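Local coordinates for uncharacterized protein (Leishmania infantum, PDB 4TYZ) that is of unknown function but carries at its C terminus a GRAM domain of the PH clan, its family being loosely linked to sterol binding and transfer, at residues F38-P41 / H42-C45; V80-H83 / L84-I88. All blocks are in the same frame, centred on the assembly; numbering follows the deposited sequence. Where two conformers were deposited one is given.

Interaction 1. Residues F38-P41 / H42-C45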
ATOM      1  N   PHE A  38      -4.538  -0.905   1.424  1.00  9.41           N
ATOM      2  CA  PHE A  38      -5.843  -0.240   1.447  1.00 10.99           C
ATOM      3  C   PHE A  38      -5.753   1.155   0.856  1.00  9.87           C
ATOM      4  O   PHE A  38      -4.855   1.922   1.199  1.00 10.07           O
ATOM      5  CB  PHE A  38      -6.375  -0.118   2.875  1.00  9.65           C
ATOM      6  CG  PHE A  38      -6.474  -1.423   3.611  1.00 11.67           C
ATOM      7  CD1 PHE A  38      -7.611  -2.206   3.506  1.00 15.15           C
ATOM      8  CD2 PHE A  38      -5.442  -1.852   4.434  1.00 12.91           C
ATOM      9  CE1 PHE A  38      -7.718  -3.393   4.212  1.00 14.37           C
ATOM     10  CE2 PHE A  38      -5.541  -3.039   5.132  1.00 15.24           C
ATOM     11  CZ  PHE A  38      -6.680  -3.807   5.027  1.00 12.22           C
ATOM     12  N   ILE A  39      -6.710   1.495  -0.001  1.00  9.23           N
ATOM     13  CA  ILE A  39      -6.770   2.818  -0.600  1.00  9.05           C
ATOM     14  C   ILE A  39      -8.040   3.520  -0.119  1.00 10.79           C
ATOM     15  O   ILE A  39      -9.145   3.004  -0.286  1.00 11.17           O
ATOM     16  CB  ILE A  39      -6.734   2.718  -2.123  1.00 11.17           C
ATOM     17  CG1 ILE A  39      -5.366   2.160  -2.548  1.00 15.78           C
ATOM     18  CG2 ILE A  39      -7.010   4.064  -2.768  1.00 13.63           C
ATOM     19  CD1 ILE A  39      -5.304   1.729  -3.962  1.00 23.84           C
ATOM     20  N   THR A  40      -7.861   4.667   0.525  1.00  8.88           N
ATOM     21  CA  THR A  40      -8.976   5.478   0.966  1.00  8.86           C
ATOM     22  C   THR A  40      -8.826   6.852   0.312  1.00  8.85           C
ATOM     23  O   THR A  40      -7.846   7.094  -0.403  1.00 10.44           O
ATOM     24  CB  THR A  40      -9.038   5.584   2.522  1.00 10.68           C
ATOM     25  OG1 THR A  40      -8.115   6.581   2.986  1.00 11.75           O
ATOM     26  CG2 THR A  40      -8.716   4.243   3.164  1.00 10.97           C
ATOM     27  N   PRO A  41      -9.802   7.748   0.508  1.00 11.26           N
ATOM     28  CA  PRO A  41      -9.628   9.029  -0.185  1.00 13.54           C
ATOM     29  C   PRO A  41      -8.392   9.829   0.261  1.00 12.66           C
ATOM     30  O   PRO A  41      -7.825  10.553  -0.559  1.00 15.14           O
ATOM     31  CB  PRO A  41     -10.921   9.783   0.160  1.00 15.51           C
ATOM     32  CG  PRO A  41     -11.936   8.693   0.392  1.00 17.48           C
ATOM     33  CD  PRO A  41     -11.156   7.592   1.073  1.00 12.68           C
ATOM     34  N   HIS A  42      -7.960   9.679   1.511  1.00  9.77           N
ATOM     35  CA  HIS A  42      -6.835  10.473   2.015  1.00  9.29           C
ATOM     36  C   HIS A  42      -5.598   9.661   2.385  1.00  8.33           C
ATOM     37  O   HIS A  42      -4.533  10.249   2.603  1.00 10.30           O
ATOM     38  CB  HIS A  42      -7.267  11.284   3.240  1.00 10.45           C
ATOM     39  CG  HIS A  42      -8.315  12.303   2.940  1.00 12.74           C
ATOM     40  ND1 HIS A  42      -9.618  12.175   3.370  1.00 15.56           N
ATOM     41  CD2 HIS A  42      -8.257  13.453   2.231  1.00 13.85           C
ATOM     42  CE1 HIS A  42     -10.320  13.211   2.939  1.00 17.43           C
ATOM     43  NE2 HIS A  42      -9.520  13.999   2.249  1.00 13.99           N
ATOM     44  N   TRP A  43      -5.733   8.335   2.448  1.00  8.30           N
ATOM     45  CA  TRP A  43      -4.675   7.487   3.005  1.00  8.38           C
ATOM     46  C   TRP A  43      -4.341   6.265   2.188  1.00  8.46           C
ATOM     47  O   TRP A  43      -5.194   5.631   1.567  1.00 10.55           O
ATOM     48  CB  TRP A  43      -5.057   7.006   4.433  1.00  7.71           C
ATOM     49  CG  TRP A  43      -5.221   8.140   5.386  1.00  7.56           C
ATOM     50  CD1 TRP A  43      -6.340   8.906   5.557  1.00  7.80           C
ATOM     51  CD2 TRP A  43      -4.232   8.664   6.279  1.00  7.62           C
ATOM     52  NE1 TRP A  43      -6.109   9.880   6.508  1.00  8.62           N
ATOM     53  CE2 TRP A  43      -4.823   9.751   6.965  1.00  9.96           C
ATOM     54  CE3 TRP A  43      -2.906   8.319   6.570  1.00  9.25           C
ATOM     55  CZ2 TRP A  43      -4.137  10.491   7.937  1.00  9.10           C
ATOM     56  CZ3 TRP A  43      -2.218   9.058   7.529  1.00  9.89           C
ATOM     57  CH2 TRP A  43      -2.835  10.135   8.198  1.00  8.80           C
ATOM     58  N   LEU A  44      -3.054   5.965   2.214  1.00  7.87           N
ATOM     59  CA  LEU A  44      -2.523   4.721   1.702  0.62  8.40           C
ATOM     60  C   LEU A  44      -2.098   3.900   2.902  1.00  8.38           C
ATOM     61  O   LEU A  44      -1.246   4.330   3.673  1.00  9.05           O
ATOM     62  CB  LEU A  44      -1.339   4.980   0.778  0.62  9.72           C
ATOM     63  CG  LEU A  44      -0.726   3.674   0.301  0.62 11.65           C
ATOM     64  CD1 LEU A  44      -1.773   2.890  -0.455  0.62 13.24           C
ATOM     65  CD2 LEU A  44       0.506   3.940  -0.554  0.62  9.29           C
ATOM     66  N   CYS A  45      -2.703   2.727   3.077  1.00  8.68           N
ATOM     67  CA  CYS A  45      -2.446   1.926   4.277  1.00  8.51           C
ATOM     68  C   CYS A  45      -2.065   0.502   3.936  1.00  8.97           C
ATOM     69  O   CYS A  45      -2.454  -0.024   2.898  1.00 10.26           O
ATOM     70  CB  CYS A  45      -3.674   1.879   5.190  1.00  8.59           C
ATOM     71  SG  CYS A  45      -4.376   3.498   5.536  1.00 10.25           S
TER
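T40 and W43 pair across the closed end of a tight beta hairpin, where P41 and H42 link strands 31-39 and 43-48 of the GRAM domain's antiparallel sheet. T40 N donates to W43 O (3.0 Å), and the threonine hydroxyl takes a weak bond back: with chi1 at 81°, OG1 sits between the backbone N and the carbonyl carbon, which swings it across the turn to accept from W43 N at 3.0 Å, bent to 134° at the hydrogen. OG1 also bonds to E16, whose other carboxylate oxygen meets H42 ND1, so one acidic side chain holds both sides of the turn. P41 CB lies over one face of the H42 ring, offset toward its rim.

Further from the turn, F38 and C45 form a hydrogen-bonded antiparallel pair, F38 N reaching C45 O at 2.7 Å and C45 N reaching F38 O at 3.0 Å. Their side chains leave the sheet on the same face, CB against CB at 4.1 Å, and pack with helix 2-9. I39 and L44 occupy the opposite face beneath helix 96-107; in the modelled conformer L44 CD1 lies 4.2 Å from I39 CG1 on the neighbouring strand. Back at the turn, the T40 hydroxyl sits at the edge of the W43 indole, in its plane, with W43 CB 3.4 Å from T40 OG1.

Interaction 2. Residues V80-H83 / L84-I88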
ATOM      1  N   VAL A  80       7.053   3.527  -2.985  1.00 10.33           N
ATOM      2  CA  VAL A  80       6.458   4.782  -2.537  1.00 10.16           C
ATOM      3  C   VAL A  80       7.509   5.620  -1.828  1.00 12.28           C
ATOM      4  O   VAL A  80       8.108   5.176  -0.853  1.00 14.87           O
ATOM      5  CB  VAL A  80       5.267   4.535  -1.600  1.00 11.54           C
ATOM      6  CG1 VAL A  80       4.709   5.866  -1.087  1.00 12.53           C
ATOM      7  CG2 VAL A  80       4.191   3.735  -2.313  1.00 13.75           C
ATOM      8  N   LYS A  81       7.756   6.816  -2.351  1.00 11.40           N
ATOM      9  CA  LYS A  81       8.738   7.718  -1.770  0.51 13.04           C
ATOM     10  C   LYS A  81       8.024   8.812  -1.005  1.00 15.23           C
ATOM     11  O   LYS A  81       7.100   9.432  -1.526  1.00 13.16           O
ATOM     12  CB  LYS A  81       9.630   8.332  -2.852  0.51 16.64           C
ATOM     13  CG  LYS A  81      10.416   7.317  -3.668  0.51 16.45           C
ATOM     14  CD  LYS A  81      11.270   8.013  -4.723  0.51 26.64           C
ATOM     15  CE  LYS A  81      12.166   9.071  -4.094  0.51 33.48           C
ATOM     16  NZ  LYS A  81      12.932   9.853  -5.108  0.51 37.20           N
ATOM     17  N   THR A  82       8.455   9.055   0.228  1.00 13.18           N
ATOM     18  CA  THR A  82       7.804  10.090   1.027  1.00 14.39           C
ATOM     19  C   THR A  82       8.542  11.424   0.960  1.00 15.07           C
ATOM     20  O   THR A  82       9.688  11.495   0.516  1.00 17.04           O
ATOM     21  CB  THR A  82       7.678   9.674   2.497  1.00 17.79           C
ATOM     22  OG1 THR A  82       8.952   9.768   3.137  1.00 18.76           O
ATOM     23  CG2 THR A  82       7.182   8.243   2.602  1.00 17.03           C
ATOM     24  N   HIS A  83       7.880  12.485   1.405  1.00 16.84           N
ATOM     25  CA  HIS A  83       8.495  13.802   1.419  1.00 19.35           C
ATOM     26  C   HIS A  83       9.602  13.885   2.459  1.00 21.36           C
ATOM     27  O   HIS A  83      10.444  14.783   2.406  1.00 27.61           O
ATOM     28  CB  HIS A  83       7.448  14.889   1.671  1.00 20.66           C
ATOM     29  CG  HIS A  83       6.635  15.217   0.460  1.00 23.79           C
ATOM     30  ND1 HIS A  83       7.195  15.731  -0.692  1.00 23.81           N
ATOM     31  CD2 HIS A  83       5.310  15.096   0.214  1.00 21.69           C
ATOM     32  CE1 HIS A  83       6.247  15.910  -1.594  1.00 22.82           C
ATOM     33  NE2 HIS A  83       5.094  15.531  -1.071  1.00 22.94           N
ATOM     34  N   LEU A  84       9.610  12.941   3.392  1.00 24.83           N
ATOM     35  CA  LEU A  84      10.669  12.866   4.394  1.00 27.10           C
ATOM     36  C   LEU A  84      11.785  11.947   3.919  1.00 27.53           C
ATOM     37  O   LEU A  84      12.627  11.518   4.707  1.00 31.83           O
ATOM     38  CB  LEU A  84      10.111  12.381   5.734  1.00 33.85           C
ATOM     39  CG  LEU A  84       9.161  13.351   6.443  1.00 35.18           C
ATOM     40  CD1 LEU A  84       8.643  12.754   7.743  1.00 35.97           C
ATOM     41  CD2 LEU A  84       9.849  14.678   6.700  1.00 36.03           C
ATOM     42  N   ASN A  85      11.772  11.659   2.619  1.00 24.97           N
ATOM     43  CA  ASN A  85      12.750  10.795   1.960  1.00 28.81           C
ATOM     44  C   ASN A  85      12.823   9.368   2.497  1.00 27.93           C
ATOM     45  O   ASN A  85      13.893   8.755   2.500  1.00 32.59           O
ATOM     46  CB  ASN A  85      14.139  11.431   2.021  1.00 36.75           C
ATOM     47  CG  ASN A  85      14.232  12.689   1.186  1.00 50.95           C
ATOM     48  OD1 ASN A  85      14.149  12.637  -0.041  1.00 57.08           O
ATOM     49  ND2 ASN A  85      14.402  13.829   1.847  1.00 57.38           N
ATOM     50  N   ASP A  86      11.689   8.833   2.938  1.00 22.37           N
ATOM     51  CA  ASP A  86      11.603   7.411   3.224  1.00 24.90           C
ATOM     52  C   ASP A  86      11.144   6.695   1.955  1.00 22.43           C
ATOM     53  O   ASP A  86      10.481   7.293   1.106  1.00 22.29           O
ATOM     54  CB  ASP A  86      10.639   7.132   4.381  1.00 26.62           C
ATOM     55  CG  ASP A  86      11.169   7.626   5.719  1.00 35.55           C
ATOM     56  OD1 ASP A  86      12.385   7.487   5.968  1.00 36.44           O
ATOM     57  OD2 ASP A  86      10.368   8.155   6.521  1.00 38.67           O
ATOM     58  N   THR A  87      11.515   5.431   1.806  1.00 18.82           N
ATOM     59  CA  THR A  87      10.999   4.644   0.695  1.00 17.34           C
ATOM     60  C   THR A  87      10.299   3.394   1.211  1.00 18.76           C
ATOM     61  O   THR A  87      10.857   2.644   2.009  1.00 23.39           O
ATOM     62  CB  THR A  87      12.104   4.246  -0.284  1.00 22.52           C
ATOM     63  OG1 THR A  87      12.688   5.433  -0.841  1.00 25.82           O
ATOM     64  CG2 THR A  87      11.535   3.417  -1.406  1.00 20.05           C
ATOM     65  N   ILE A  88       9.064   3.198   0.768  1.00 13.10           N
ATOM     66  CA  ILE A  88       8.279   2.020   1.126  1.00 10.93           C
ATOM     67  C   ILE A  88       8.224   1.089  -0.071  1.00 10.81           C
ATOM     68  O   ILE A  88       7.867   1.516  -1.170  1.00 13.56           O
ATOM     69  CB  ILE A  88       6.842   2.391   1.531  1.00 12.95           C
ATOM     70  CG1 ILE A  88       6.861   3.378   2.694  1.00 19.13           C
ATOM     71  CG2 ILE A  88       6.030   1.132   1.833  1.00 16.51           C
ATOM     72  CD1 ILE A  88       5.517   4.051   2.934  1.00 20.44           C
TER
HETATM   73  O   HOH W   1       8.235   9.259   5.712  1.00 33.50           O
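T82 and D86 are joined by backbone and side-chain bonds at once. T82 N donates to D86 O at 2.8 Å, and T82 OG1 in turn accepts from D86 N at 2.9 Å, so the threonine grips both polar backbone atoms of the aspartate. A chi1 of 75° turns OG1 in over the loop, where L84 N adds a weak, bent bond at 3.3 Å. The turn itself is closed by N85 N, which meets T82 O from well above the carbonyl plane. Nearer the body of the sheet, V80 and I88 exchange two nearly straight backbone bonds, I88 N to V80 O being 2.7 Å long.

One water extends this network. It lies 2.7 Å from T82 OG1 and donates to D86 OD2, bridging the hydroxyl and the carboxylate.

The arrangement is a 3:5 beta hairpin between strands 78-82 and 87-91 of the GRAM domain, a type I turn from T82 to N85 followed by a G1-type beta bulge. N85 takes the bulge position with a left-handed backbone (phi 59°), and the chain then passes through D86 into the second strand.

Apolar and weaker contacts fill in around the polar ones. V80 and I88 project from one face and meet CB to CB, while K81 and T87 lie side by side on the other, in only loose contact in the modelled conformer of K81. T82 CG2, anti to its carbonyl carbon, is directed at the D86 backbone oxygen and CB. Two CA-H...O contacts cross between the arms of the hairpin: T87 CA approaches V80 O, and K81 CA approaches D86 O at 3.4 Å.

From the N terminus, the chain first reaches interaction 1, which closes the short loop between strands 31-39 and 43-48; strands 54-58 and 62-67 follow before interaction 2 closes the loop between strands 78-82 and 87-91. The two hairpins are therefore in series and neither nest nor cross. Both belong to the same seven-stranded antiparallel sheet, in which strand 20-28 lies between 31-39 and 87-91. Although their centres are about 16 Å apart, they touch directly where, in the modelled conformer of L44, its CD2 packs against V80 CG2 at 4.1 Å. I57 of edge strand 54-58 touches both L44 and T82, and F55 touches I88, so side chains connect this edge to the 78-91 hairpin.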